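PDB 1ZS3: lactococcus lactis MG1363 DpsA from Lactococcus lactis, which belongs to the dodecameric Dps family of ferritin-like proteins and probably binds DNA and shields it from oxidative damage. Local coordinates for residues F39-R44 with E116-D121; L35-I40 with K98-D103; A124-I129 with Y154-I159; A48-K53 with Y60-A65. One frame throughout, in Å; residues are numbered along the deposited sequence.

Interaction 1: residues F39-R44 with E116-D121; sequences FIENIR and ESFIVD
Arg-44 lays its guanidinium almost flat on the ring of Phe-118. The two planes differ by only 14°, and their centres lie 4.4 Å apart. Phe-118 CE1 sits over the middle of the guanidinium, and the cation-pi contact is off-centre on the ring. The two side chains pass one another with opposite headings. Arg-44 gets there by bending at chi2 and again at chi3, which folds the chain over beside Phe-118. The edge of the guanidinium then faces Ser-117. Arg-44 NH2 donates to Ser-117 OG at 2.6 Å, nearly straight at 165° and in the guanidinium plane. Arg-44 NH1 adds a weak bond to the same oxygen, which also bonds to Leu-114 O.

The contact joins helix 27-51 to helix 111-138. Their short segments run antiparallel with axes 12.0 Å apart. They are neighbours in the four-helix bundle of the ferritin-like fold, and most of this contact is buried between them.

Asp-121 approaches Arg-44 from the opposite direction. Its OD1 makes a weak, long salt bridge to Arg-44 NH2 at 3.3 Å, with the position of OD1 doubtful. The carboxylate of Glu-41 comes to the edge of the Phe-118 ring, steeply inclined to it, though the place of Glu-41 OE1 is doubtful too. Glu-41 OE2 bonds to Gln-125 NE2 farther along helix 111-138. The CZ end of the Phe-118 ring meets backbone, lying 3.4 Å from Arg-44 O.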
loop_
_atom_site.group_PDB
_atom_site.type_symbol
_atom_site.label_atom_id
_atom_site.label_comp_id
_atom_site.label_asym_id
_atom_site.label_seq_id
_atom_site.Cartn_x
_atom_site.Cartn_y
_atom_site.Cartn_z
ATOM N N PHE A 39 27.470 -17.579 7.538
ATOM C CA PHE A 39 28.077 -16.271 7.679
ATOM C C PHE A 39 29.275 -16.088 6.804
ATOM O O PHE A 39 29.529 -14.963 6.355
ATOM C CB PHE A 39 28.421 -15.962 9.120
ATOM C CG PHE A 39 28.094 -14.574 9.486
ATOM C CD1 PHE A 39 26.949 -14.272 10.187
ATOM C CD2 PHE A 39 28.888 -13.555 9.053
ATOM C CE1 PHE A 39 26.646 -12.983 10.500
ATOM C CE2 PHE A 39 28.582 -12.245 9.351
ATOM C CZ PHE A 39 27.462 -11.962 10.082
ATOM N N ILE A 40 30.016 -17.157 6.511
ATOM C CA ILE A 40 31.208 -16.974 5.704
ATOM C C ILE A 40 30.767 -16.851 4.267
ATOM O O ILE A 40 31.323 -16.041 3.556
ATOM C CB ILE A 40 32.290 -18.112 5.987
ATOM C CG1 ILE A 40 33.441 -17.531 6.792
ATOM C CG2 ILE A 40 32.857 -18.692 4.729
ATOM C CD1 ILE A 40 33.019 -16.972 8.110
ATOM N N GLU A 41 29.782 -17.637 3.839
ATOM C CA GLU A 41 29.122 -17.406 2.551
ATOM C C GLU A 41 28.619 -15.974 2.443
ATOM O O GLU A 41 28.848 -15.355 1.449
ATOM C CB GLU A 41 27.949 -18.343 2.359
ATOM C CG GLU A 41 27.681 -18.581 0.900
ATOM C CD GLU A 41 28.589 -19.611 0.287
ATOM O OE1 GLU A 41 29.417 -19.226 -0.565
ATOM O OE2 GLU A 41 28.464 -20.795 0.667
ATOM N N ASN A 42 27.955 -15.447 3.452
ATOM C CA ASN A 42 27.537 -14.060 3.460
ATOM C C ASN A 42 28.627 -13.102 2.998
ATOM O O ASN A 42 28.388 -12.189 2.197
ATOM C CB ASN A 42 27.019 -13.664 4.854
ATOM C CG ASN A 42 26.623 -12.217 4.942
ATOM O OD1 ASN A 42 26.989 -11.525 5.877
ATOM N ND2 ASN A 42 25.852 -11.766 3.975
ATOM N N ILE A 43 29.823 -13.302 3.515
ATOM C CA ILE A 43 30.958 -12.422 3.217
ATOM C C ILE A 43 31.410 -12.666 1.785
ATOM O O ILE A 43 31.719 -11.752 1.034
ATOM C CB ILE A 43 32.123 -12.660 4.212
ATOM C CG1 ILE A 43 31.578 -12.734 5.649
ATOM C CG2 ILE A 43 33.215 -11.616 4.000
ATOM C CD1 ILE A 43 32.125 -11.709 6.612
ATOM N N ARG A 44 31.416 -13.913 1.396
ATOM C CA ARG A 44 31.810 -14.303 0.061
ATOM C C ARG A 44 30.874 -13.746 -0.982
ATOM O O ARG A 44 31.316 -13.384 -2.069
ATOM C CB ARG A 44 31.861 -15.843 -0.025
ATOM C CG ARG A 44 33.224 -16.472 0.298
ATOM C CD ARG A 44 34.035 -16.773 -0.945
ATOM N NE ARG A 44 33.465 -17.920 -1.664
ATOM C CZ ARG A 44 33.419 -18.052 -2.991
ATOM N NH1 ARG A 44 33.900 -17.122 -3.826
ATOM N NH2 ARG A 44 32.864 -19.150 -3.475
ATOM N N GLU A 116 30.239 -20.326 -10.412
ATOM C CA GLU A 116 30.647 -21.721 -10.292
ATOM C C GLU A 116 31.186 -22.079 -8.889
ATOM O O GLU A 116 30.938 -23.168 -8.384
ATOM C CB GLU A 116 31.672 -22.016 -11.367
ATOM C CG GLU A 116 31.663 -23.464 -11.823
ATOM C CD GLU A 116 32.305 -23.632 -13.180
ATOM O OE1 GLU A 116 31.557 -23.698 -14.206
ATOM O OE2 GLU A 116 33.561 -23.647 -13.201
ATOM N N SER A 117 31.872 -21.147 -8.253
ATOM C CA SER A 117 32.353 -21.334 -6.907
ATOM C C SER A 117 31.225 -21.377 -5.900
ATOM O O SER A 117 31.350 -22.063 -4.874
ATOM C CB SER A 117 33.320 -20.233 -6.556
ATOM O OG SER A 117 32.646 -19.107 -6.044
ATOM N N PHE A 118 30.121 -20.678 -6.189
ATOM C CA PHE A 118 28.982 -20.685 -5.291
ATOM C C PHE A 118 28.156 -21.919 -5.457
ATOM O O PHE A 118 27.520 -22.310 -4.501
ATOM C CB PHE A 118 28.143 -19.434 -5.477
ATOM C CG PHE A 118 28.774 -18.214 -4.900
ATOM C CD1 PHE A 118 29.134 -18.166 -3.583
ATOM C CD2 PHE A 118 29.044 -17.131 -5.689
ATOM C CE1 PHE A 118 29.720 -17.027 -3.052
ATOM C CE2 PHE A 118 29.635 -16.001 -5.174
ATOM C CZ PHE A 118 29.983 -15.953 -3.858
ATOM N N ILE A 119 28.215 -22.556 -6.620
ATOM C CA ILE A 119 27.404 -23.772 -6.822
ATOM C C ILE A 119 28.005 -24.835 -5.955
ATOM O O ILE A 119 27.287 -25.569 -5.291
ATOM C CB ILE A 119 27.389 -24.250 -8.292
ATOM C CG1 ILE A 119 26.575 -23.268 -9.137
ATOM C CG2 ILE A 119 26.795 -25.648 -8.405
ATOM C CD1 ILE A 119 26.831 -23.370 -10.586
ATOM N N VAL A 120 29.331 -24.879 -5.970
ATOM C CA VAL A 120 30.145 -25.835 -5.182
ATOM C C VAL A 120 30.017 -25.547 -3.694
ATOM O O VAL A 120 29.612 -26.414 -2.940
ATOM C CB VAL A 120 31.668 -25.796 -5.635
ATOM C CG1 VAL A 120 32.569 -26.496 -4.654
ATOM C CG2 VAL A 120 31.801 -26.423 -7.039
ATOM N N ASP A 121 30.345 -24.330 -3.269
ATOM C CA ASP A 121 30.010 -23.851 -1.937
ATOM C C ASP A 121 28.651 -24.375 -1.407
ATOM O O ASP A 121 28.592 -24.911 -0.301
ATOM C CB ASP A 121 29.981 -22.318 -1.952
ATOM C CG ASP A 121 31.267 -21.701 -1.504
ATOM O OD1 ASP A 121 31.299 -20.573 -0.966
ATOM O OD2 ASP A 121 32.330 -22.284 -1.663
#

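Interaction 2: residues L35-I40 with K98-D103; sequences LSNLFI and KFITED
Lys-98 N donates to Asn-37 OD1 at 3.0 Å. The backbone N-H comes in the plane of the side-chain carbonyl and uses a lone pair, with a C=O...N angle of 137°. The bond is somewhat bent at the hydrogen, at 135°. Asn-37 CG stands beside its own backbone N (chi1 -74°), and from there the amide reaches out to the passing loop.

Ile-100 packs against the same amide. Its side chain lies at a slant across that of Asn-37, with Ile-100 CD1 3.6 Å from Asn-37 CG. The other branch of Ile-100 turns to the next turn of the helix. There Ile-100 CG2 meets Ile-40 CG2 at 3.3 Å, and the two side chains run alongside one another, head to tail. Glu-102 approaches Ile-40 at about a right angle, with its OE2 3.7 Å from Ile-40 CG1. The other oxygen, Glu-102 OE1, accepts from Thr-90 N of the second subunit.

Residues 98-103 belong to the long connection between helix 90-96 and helix 111-138. This connection runs over helix 27-51 on the outside of the four-helix bundle. Lys-98 and Phe-99 also touch helix 111-138, at Phe-128 and Ala-124.

One backbone-to-side-chain bond anchors Lys-98, and apolar contacts of Ile-100 follow. Beyond them, Glu-102 spends its charged end on a neighbouring subunit, which ties the loop to the assembly.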
loop_
_atom_site.group_PDB
_atom_site.type_symbol
_atom_site.label_atom_id
_atom_site.label_comp_id
_atom_site.label_asym_id
_atom_site.label_seq_id
_atom_site.Cartn_x
_atom_site.Cartn_y
_atom_site.Cartn_z
ATOM N N LEU A 35 25.526 -22.770 10.540
ATOM C CA LEU A 35 25.493 -21.344 10.826
ATOM C C LEU A 35 26.769 -20.624 10.517
ATOM O O LEU A 35 26.757 -19.415 10.225
ATOM C CB LEU A 35 25.244 -21.105 12.314
ATOM C CG LEU A 35 23.863 -21.480 12.807
ATOM C CD1 LEU A 35 23.872 -21.416 14.306
ATOM C CD2 LEU A 35 22.836 -20.502 12.223
ATOM N N SER A 36 27.878 -21.344 10.628
ATOM C CA SER A 36 29.178 -20.689 10.436
ATOM C C SER A 36 29.352 -20.572 8.940
ATOM O O SER A 36 29.780 -19.517 8.453
ATOM C CB SER A 36 30.354 -21.395 11.114
ATOM O OG SER A 36 30.409 -21.116 12.511
ATOM N N ASN A 37 29.029 -21.656 8.238
ATOM C CA ASN A 37 28.963 -21.641 6.791
ATOM C C ASN A 37 28.088 -20.497 6.263
ATOM O O ASN A 37 28.460 -19.830 5.301
ATOM C CB ASN A 37 28.482 -22.994 6.240
ATOM C CG ASN A 37 29.561 -24.087 6.328
ATOM O OD1 ASN A 37 30.687 -23.816 6.726
ATOM N ND2 ASN A 37 29.198 -25.328 5.992
ATOM N N LEU A 38 26.938 -20.252 6.890
ATOM C CA LEU A 38 26.025 -19.203 6.474
ATOM C C LEU A 38 26.747 -17.876 6.463
ATOM O O LEU A 38 26.639 -17.133 5.501
ATOM C CB LEU A 38 24.798 -19.125 7.372
ATOM C CG LEU A 38 23.778 -20.228 7.122
ATOM C CD1 LEU A 38 22.739 -20.120 8.192
ATOM C CD2 LEU A 38 23.176 -20.146 5.711
ATOM N N PHE A 39 27.470 -17.579 7.538
ATOM C CA PHE A 39 28.077 -16.271 7.679
ATOM C C PHE A 39 29.275 -16.088 6.804
ATOM O O PHE A 39 29.529 -14.963 6.355
ATOM C CB PHE A 39 28.421 -15.962 9.120
ATOM C CG PHE A 39 28.094 -14.574 9.486
ATOM C CD1 PHE A 39 26.949 -14.272 10.187
ATOM C CD2 PHE A 39 28.888 -13.555 9.053
ATOM C CE1 PHE A 39 26.646 -12.983 10.500
ATOM C CE2 PHE A 39 28.582 -12.245 9.351
ATOM C CZ PHE A 39 27.462 -11.962 10.082
ATOM N N ILE A 40 30.016 -17.157 6.511
ATOM C CA ILE A 40 31.208 -16.974 5.704
ATOM C C ILE A 40 30.767 -16.851 4.267
ATOM O O ILE A 40 31.323 -16.041 3.556
ATOM C CB ILE A 40 32.290 -18.112 5.987
ATOM C CG1 ILE A 40 33.441 -17.531 6.792
ATOM C CG2 ILE A 40 32.857 -18.692 4.729
ATOM C CD1 ILE A 40 33.019 -16.972 8.110
ATOM N N LYS A 98 33.255 -25.334 7.331
ATOM C CA LYS A 98 33.991 -26.308 6.532
ATOM C C LYS A 98 33.674 -26.140 5.040
ATOM O O LYS A 98 32.615 -25.683 4.665
ATOM C CB LYS A 98 33.719 -27.748 7.024
ATOM C CG LYS A 98 33.603 -27.914 8.569
ATOM C CD LYS A 98 34.828 -28.609 9.226
ATOM C CE LYS A 98 35.741 -27.607 9.958
ATOM N NZ LYS A 98 36.464 -28.194 11.146
ATOM N N PHE A 99 34.638 -26.532 4.201
ATOM C CA PHE A 99 34.506 -26.690 2.758
ATOM C C PHE A 99 34.358 -25.378 1.947
ATOM O O PHE A 99 34.376 -25.407 0.722
ATOM C CB PHE A 99 33.373 -27.676 2.387
ATOM C CG PHE A 99 33.665 -29.139 2.708
ATOM C CD1 PHE A 99 34.006 -29.552 3.992
ATOM C CD2 PHE A 99 33.600 -30.111 1.707
ATOM C CE1 PHE A 99 34.272 -30.888 4.279
ATOM C CE2 PHE A 99 33.868 -31.477 1.987
ATOM C CZ PHE A 99 34.202 -31.855 3.273
ATOM N N ILE A 100 34.152 -24.258 2.621
ATOM C CA ILE A 100 33.949 -22.959 1.982
ATOM C C ILE A 100 35.150 -22.123 2.331
ATOM O O ILE A 100 35.570 -22.031 3.478
ATOM C CB ILE A 100 32.676 -22.231 2.481
ATOM C CG1 ILE A 100 31.430 -22.862 1.876
ATOM C CG2 ILE A 100 32.734 -20.717 2.186
ATOM C CD1 ILE A 100 30.430 -23.285 2.925
ATOM N N THR A 101 35.694 -21.481 1.314
ATOM C CA THR A 101 37.013 -20.888 1.436
ATOM C C THR A 101 37.056 -19.506 0.754
ATOM O O THR A 101 36.717 -19.384 -0.399
ATOM C CB THR A 101 38.065 -21.863 0.838
ATOM O OG1 THR A 101 38.685 -21.292 -0.292
ATOM C CG2 THR A 101 37.433 -23.213 0.274
ATOM N N GLU A 102 37.447 -18.497 1.506
ATOM C CA GLU A 102 37.553 -17.130 1.001
ATOM C C GLU A 102 38.767 -17.003 0.082
ATOM O O GLU A 102 39.411 -17.987 -0.192
ATOM C CB GLU A 102 37.567 -16.140 2.131
ATOM C CG GLU A 102 36.298 -16.229 2.938
ATOM C CD GLU A 102 36.345 -15.304 4.103
ATOM O OE1 GLU A 102 36.329 -14.063 3.868
ATOM O OE2 GLU A 102 36.388 -15.834 5.244
ATOM N N ASP A 103 39.038 -15.819 -0.465
ATOM C CA ASP A 103 40.082 -15.622 -1.486
ATOM C C ASP A 103 40.089 -14.164 -1.906
ATOM O O ASP A 103 39.164 -13.750 -2.565
ATOM C CB ASP A 103 39.818 -16.521 -2.716
ATOM C CG ASP A 103 41.090 -16.834 -3.545
ATOM O OD1 ASP A 103 41.272 -18.039 -3.894
ATOM O OD2 ASP A 103 41.928 -15.957 -3.896
#

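Interaction 3: residues A124-I129 with Y154-I159; sequences AQNMFI and YNLQVI
The amides of Asn-126 and Asn-155 lie alongside each other, pointing opposite ways, with their planes 27° apart. Asn-155 ND2 donates to Asn-126 OD1 at 3.3 Å and 150°. The donor stands above the carbonyl plane of Asn-126 and not on a lone pair. The amide of Gln-125 stands nearly perpendicular to that of Asn-155, with Gln-125 CB 3.6 Å from Asn-155 ND2. The polar end of Gln-125 is held by Glu-41 and Glu-68.

Asn-155 CG is anti to the carbonyl carbon (chi1 -83°), which turns the amide to helix 111-138, where ND2 comes near Gln-125 and Ile-129. Ile-129 CD1 lies 3.3 Å from Asn-155 ND2. On the other branch of Asn-126, ND2 meets apolar carbons. The Leu-156 side chain lies at about a right angle to that of Asn-126, with CD1 3.1 Å from Asn-126 ND2. Ile-159 CD1 lies 4.1 Å from Asn-126 ND2. Replacing Asn-126 with an alanine would probably leave Asn-155 ND2 without this acceptor and open a gap beside Leu-156.

Leu-156 also packs on Glu-82 of a third subunit. The short segments run nearly antiparallel with axes 10.4 Å apart. They belong to helices 111-138 and 142-165, the second helical hairpin of the ferritin-like four-helix bundle.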
loop_
_atom_site.group_PDB
_atom_site.type_symbol
_atom_site.label_atom_id
_atom_site.label_comp_id
_atom_site.label_asym_id
_atom_site.label_seq_id
_atom_site.Cartn_x
_atom_site.Cartn_y
_atom_site.Cartn_z
ATOM N N ALA A 124 28.110 -27.924 -0.907
ATOM C CA ALA A 124 28.880 -28.285 0.302
ATOM C C ALA A 124 28.105 -27.955 1.530
ATOM O O ALA A 124 28.114 -28.741 2.463
ATOM C CB ALA A 124 30.262 -27.613 0.336
ATOM N N GLN A 125 27.383 -26.833 1.568
ATOM C CA GLN A 125 26.576 -26.513 2.749
ATOM C C GLN A 125 25.524 -27.609 2.999
ATOM O O GLN A 125 25.146 -27.832 4.166
ATOM C CB GLN A 125 25.812 -25.175 2.640
ATOM C CG GLN A 125 26.666 -23.935 2.349
ATOM C CD GLN A 125 25.895 -22.676 2.543
ATOM O OE1 GLN A 125 24.962 -22.643 3.321
ATOM N NE2 GLN A 125 26.255 -21.637 1.811
ATOM N N ASN A 126 25.100 -28.306 1.925
ATOM C CA ASN A 126 24.001 -29.306 2.016
ATOM C C ASN A 126 24.356 -30.593 2.740
ATOM O O ASN A 126 23.480 -31.191 3.327
ATOM C CB ASN A 126 23.380 -29.650 0.651
ATOM C CG ASN A 126 22.273 -28.642 0.235
ATOM O OD1 ASN A 126 21.872 -27.764 1.013
ATOM N ND2 ASN A 126 21.795 -28.768 -0.994
ATOM N N MET A 127 25.617 -31.024 2.676
ATOM C CA MET A 127 26.067 -32.229 3.412
ATOM C C MET A 127 25.803 -32.093 4.906
ATOM O O MET A 127 25.429 -33.075 5.536
ATOM C CB MET A 127 27.579 -32.485 3.213
ATOM C CG MET A 127 28.006 -33.055 1.836
ATOM S SD MET A 127 29.738 -32.562 1.441
ATOM C CE MET A 127 29.640 -32.017 -0.433
ATOM N N PHE A 128 25.975 -30.885 5.442
ATOM C CA PHE A 128 25.792 -30.591 6.854
ATOM C C PHE A 128 24.342 -30.297 7.270
ATOM O O PHE A 128 23.975 -30.551 8.421
ATOM C CB PHE A 128 26.661 -29.393 7.221
ATOM C CG PHE A 128 28.131 -29.635 7.085
ATOM C CD1 PHE A 128 28.732 -29.717 5.834
ATOM C CD2 PHE A 128 28.929 -29.799 8.220
ATOM C CE1 PHE A 128 30.092 -29.942 5.715
ATOM C CE2 PHE A 128 30.282 -30.021 8.093
ATOM C CZ PHE A 128 30.868 -30.087 6.839
ATOM N N ILE A 129 23.570 -29.679 6.364
ATOM C CA ILE A 129 22.181 -29.306 6.626
ATOM C C ILE A 129 21.380 -30.582 6.693
ATOM O O ILE A 129 20.616 -30.768 7.616
ATOM C CB ILE A 129 21.715 -28.324 5.509
ATOM C CG1 ILE A 129 22.244 -26.913 5.811
ATOM C CG2 ILE A 129 20.252 -28.319 5.357
ATOM C CD1 ILE A 129 22.357 -25.969 4.597
ATOM N N TYR A 154 15.898 -23.945 -0.075
ATOM C CA TYR A 154 16.405 -22.696 -0.619
ATOM C C TYR A 154 17.781 -22.868 -1.273
ATOM O O TYR A 154 18.025 -22.358 -2.352
ATOM C CB TYR A 154 16.514 -21.652 0.452
ATOM C CG TYR A 154 17.195 -20.397 -0.036
ATOM C CD1 TYR A 154 16.534 -19.512 -0.907
ATOM C CD2 TYR A 154 18.503 -20.085 0.348
ATOM C CE1 TYR A 154 17.138 -18.348 -1.339
ATOM C CE2 TYR A 154 19.116 -18.922 -0.089
ATOM C CZ TYR A 154 18.426 -18.069 -0.943
ATOM O OH TYR A 154 19.036 -16.943 -1.386
ATOM N N ASN A 155 18.671 -23.622 -0.629
ATOM C CA ASN A 155 19.992 -23.938 -1.177
ATOM C C ASN A 155 19.837 -24.686 -2.528
ATOM O O ASN A 155 20.478 -24.340 -3.479
ATOM C CB ASN A 155 20.818 -24.775 -0.163
ATOM C CG ASN A 155 21.541 -23.876 0.945
ATOM O OD1 ASN A 155 21.192 -22.728 1.120
ATOM N ND2 ASN A 155 22.426 -24.568 1.611
ATOM N N LEU A 156 18.979 -25.681 -2.605
ATOM C CA LEU A 156 18.770 -26.441 -3.855
ATOM C C LEU A 156 18.321 -25.554 -5.011
ATOM O O LEU A 156 18.661 -25.790 -6.170
ATOM C CB LEU A 156 17.693 -27.497 -3.663
ATOM C CG LEU A 156 18.168 -28.931 -3.747
ATOM C CD1 LEU A 156 19.515 -29.054 -3.138
ATOM C CD2 LEU A 156 17.143 -29.856 -3.066
ATOM N N GLN A 157 17.547 -24.527 -4.685
ATOM C CA GLN A 157 16.989 -23.596 -5.629
ATOM C C GLN A 157 18.078 -22.705 -6.111
ATOM O O GLN A 157 18.234 -22.559 -7.317
ATOM C CB GLN A 157 15.939 -22.794 -4.893
ATOM C CG GLN A 157 15.075 -21.879 -5.661
ATOM C CD GLN A 157 14.338 -20.941 -4.705
ATOM O OE1 GLN A 157 13.833 -21.376 -3.652
ATOM N NE2 GLN A 157 14.333 -19.663 -5.019
ATOM N N VAL A 158 18.869 -22.146 -5.194
ATOM C CA VAL A 158 19.968 -21.299 -5.614
ATOM C C VAL A 158 20.925 -22.027 -6.558
ATOM O O VAL A 158 21.459 -21.390 -7.480
ATOM C CB VAL A 158 20.784 -20.760 -4.431
ATOM C CG1 VAL A 158 22.065 -20.128 -4.918
ATOM C CG2 VAL A 158 19.965 -19.755 -3.620
ATOM N N ILE A 159 21.164 -23.325 -6.321
ATOM C CA ILE A 159 22.114 -24.101 -7.110
ATOM C C ILE A 159 21.607 -24.192 -8.517
ATOM O O ILE A 159 22.418 -24.194 -9.448
ATOM C CB ILE A 159 22.316 -25.551 -6.532
ATOM C CG1 ILE A 159 23.151 -25.524 -5.245
ATOM C CG2 ILE A 159 23.002 -26.509 -7.562
ATOM C CD1 ILE A 159 22.867 -26.699 -4.314
#

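Interaction 4: residues A48-K53 with Y60-A65; sequences AGIYAK and YLREIA
With chi1 at -76°, Arg-62 CG points away from its own carbonyl carbon, and the chain runs extended to NE. This carries the guanidinium across to the backbone of Gly-49. Two nitrogens grip one oxygen side-on: Arg-62 NE lies 3.0 Å and Arg-62 NH2 3.2 Å from Gly-49 O. The oxygen lies at the edge of the guanidinium, near its plane. Both donors come from the same face of the Gly-49 carbonyl, and the NE bond is the straighter at 151°.

The backbones are close at Gly-49, which has no side chain: Gly-49 CA is 5.1 Å from Arg-62 CA. Next to this pair of bonds, Leu-61 makes the apolar part. Its CD1 lies 3.9 Å from Ala-48 CB and 4.3 Å from Ala-52 CB.

The contact closes the first hairpin of the bundle, between helix 27-51 and helix 55-81. Arg-62 NH2 also forms a salt bridge with Asp-77 of the second subunit. A leucine in place of Arg-62 would probably leave both Gly-49 O and that aspartate without their cationic partner.

Gly-49 O lies in the last turn of helix 27-51, at the negative end of the helix dipole. The guanidinium probably offsets part of that charge while it links two subunits.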
loop_
_atom_site.group_PDB
_atom_site.type_symbol
_atom_site.label_atom_id
_atom_site.label_comp_id
_atom_site.label_asym_id
_atom_site.label_seq_id
_atom_site.Cartn_x
_atom_site.Cartn_y
_atom_site.Cartn_z
ATOM N N ALA A 48 31.395 -10.883 -3.813
ATOM C CA ALA A 48 30.968 -11.070 -5.209
ATOM C C ALA A 48 29.882 -10.048 -5.641
ATOM O O ALA A 48 29.823 -9.623 -6.789
ATOM C CB ALA A 48 30.498 -12.532 -5.425
ATOM N N GLY A 49 29.072 -9.631 -4.667
ATOM C CA GLY A 49 27.958 -8.728 -4.887
ATOM C C GLY A 49 28.501 -7.361 -5.162
ATOM O O GLY A 49 27.764 -6.490 -5.586
ATOM N N ILE A 50 29.790 -7.179 -4.856
ATOM C CA ILE A 50 30.500 -5.926 -5.033
ATOM C C ILE A 50 31.404 -5.855 -6.272
ATOM O O ILE A 50 31.483 -4.812 -6.892
ATOM C CB ILE A 50 31.297 -5.580 -3.758
ATOM C CG1 ILE A 50 30.358 -5.074 -2.685
ATOM C CG2 ILE A 50 32.359 -4.519 -4.019
ATOM C CD1 ILE A 50 31.012 -4.779 -1.401
ATOM N N TYR A 51 32.032 -6.958 -6.630
ATOM C CA TYR A 51 33.092 -6.922 -7.684
ATOM C C TYR A 51 32.677 -7.585 -8.978
ATOM O O TYR A 51 33.401 -7.510 -9.952
ATOM C CB TYR A 51 34.410 -7.588 -7.188
ATOM C CG TYR A 51 35.216 -6.714 -6.224
ATOM C CD1 TYR A 51 35.882 -5.607 -6.689
ATOM C CD2 TYR A 51 35.262 -6.983 -4.849
ATOM C CE1 TYR A 51 36.606 -4.796 -5.845
ATOM C CE2 TYR A 51 35.976 -6.174 -3.987
ATOM C CZ TYR A 51 36.649 -5.075 -4.498
ATOM O OH TYR A 51 37.369 -4.248 -3.672
ATOM N N ALA A 52 31.556 -8.267 -8.998
ATOM C CA ALA A 52 31.044 -8.843 -10.226
ATOM C C ALA A 52 30.708 -7.728 -11.195
ATOM O O ALA A 52 30.423 -6.616 -10.793
ATOM C CB ALA A 52 29.838 -9.727 -9.952
ATOM N N LYS A 53 30.820 -7.971 -12.489
ATOM C CA LYS A 53 30.652 -6.904 -13.479
ATOM C C LYS A 53 29.159 -6.620 -13.771
ATOM O O LYS A 53 28.668 -5.502 -13.513
ATOM C CB LYS A 53 31.435 -7.273 -14.745
ATOM C CG LYS A 53 32.918 -7.721 -14.542
ATOM C CD LYS A 53 33.826 -6.771 -13.692
ATOM C CE LYS A 53 35.214 -7.409 -13.414
ATOM N NZ LYS A 53 35.515 -7.677 -11.944
ATOM N N TYR A 60 21.382 -9.806 -7.630
ATOM C CA TYR A 60 20.984 -11.166 -7.311
ATOM C C TYR A 60 21.845 -11.752 -6.215
ATOM O O TYR A 60 21.352 -12.387 -5.282
ATOM C CB TYR A 60 21.096 -12.065 -8.565
ATOM C CG TYR A 60 20.576 -13.442 -8.336
ATOM C CD1 TYR A 60 19.404 -13.656 -7.573
ATOM C CD2 TYR A 60 21.274 -14.549 -8.795
ATOM C CE1 TYR A 60 18.914 -14.953 -7.303
ATOM C CE2 TYR A 60 20.781 -15.888 -8.547
ATOM C CZ TYR A 60 19.592 -16.070 -7.789
ATOM O OH TYR A 60 19.070 -17.331 -7.511
ATOM N N LEU A 61 23.168 -11.564 -6.294
ATOM C CA LEU A 61 24.099 -12.112 -5.314
ATOM C C LEU A 61 23.935 -11.436 -3.974
ATOM O O LEU A 61 24.027 -12.102 -2.976
ATOM C CB LEU A 61 25.552 -12.021 -5.794
ATOM C CG LEU A 61 25.909 -12.834 -7.057
ATOM C CD1 LEU A 61 27.238 -12.303 -7.617
ATOM C CD2 LEU A 61 26.030 -14.323 -6.829
ATOM N N ARG A 62 23.670 -10.122 -3.973
ATOM C CA ARG A 62 23.399 -9.349 -2.746
ATOM C C ARG A 62 22.115 -9.801 -2.074
ATOM O O ARG A 62 21.939 -9.619 -0.877
ATOM C CB ARG A 62 23.229 -7.862 -3.053
ATOM C CG ARG A 62 24.513 -7.131 -3.332
ATOM C CD ARG A 62 24.440 -5.621 -3.358
ATOM N NE ARG A 62 25.523 -5.088 -4.162
ATOM C CZ ARG A 62 25.920 -3.845 -4.165
ATOM N NH1 ARG A 62 25.313 -2.924 -3.409
ATOM N NH2 ARG A 62 26.926 -3.464 -4.928
ATOM N N GLU A 63 21.208 -10.331 -2.874
ATOM C CA GLU A 63 19.942 -10.899 -2.378
ATOM C C GLU A 63 20.227 -12.186 -1.629
ATOM O O GLU A 63 19.735 -12.391 -0.527
ATOM C CB GLU A 63 18.921 -11.113 -3.500
ATOM C CG GLU A 63 17.677 -10.233 -3.372
ATOM C CD GLU A 63 16.422 -11.030 -3.780
ATOM O OE1 GLU A 63 15.762 -11.603 -2.845
ATOM O OE2 GLU A 63 16.091 -11.096 -5.028
ATOM N N ILE A 64 21.061 -13.037 -2.220
ATOM C CA ILE A 64 21.467 -14.277 -1.587
ATOM C C ILE A 64 22.242 -14.013 -0.273
ATOM O O ILE A 64 22.090 -14.770 0.650
ATOM C CB ILE A 64 22.262 -15.170 -2.550
ATOM C CG1 ILE A 64 21.392 -15.540 -3.763
ATOM C CG2 ILE A 64 22.744 -16.458 -1.859
ATOM C CD1 ILE A 64 22.145 -15.992 -4.934
ATOM N N ALA A 65 23.066 -12.959 -0.207
ATOM C CA ALA A 65 23.700 -12.528 1.023
ATOM C C ALA A 65 22.635 -12.229 2.103
ATOM O O ALA A 65 22.744 -12.758 3.198
ATOM C CB ALA A 65 24.590 -11.363 0.784
#

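After the N-terminal helix 5-23, helix 27-51 takes part in three contacts. Interactions 1 and 2 start from overlapping residues on it, and interaction 4 starts farther along. Interaction 4 closes first, across the short turn to helix 55-81, so it lies within the longer loops of the other two. Interaction 2 closes next, at the connection after helix 90-96, and interaction 1 closes on helix 111-138. Interaction 3 follows in series and pairs that helix with helix 142-165. Interactions 1 and 3 both use helix 111-138 and touch each other, which connects the two hairpins of the bundle. Interactions 1, 2 and 4 also touch the second subunit.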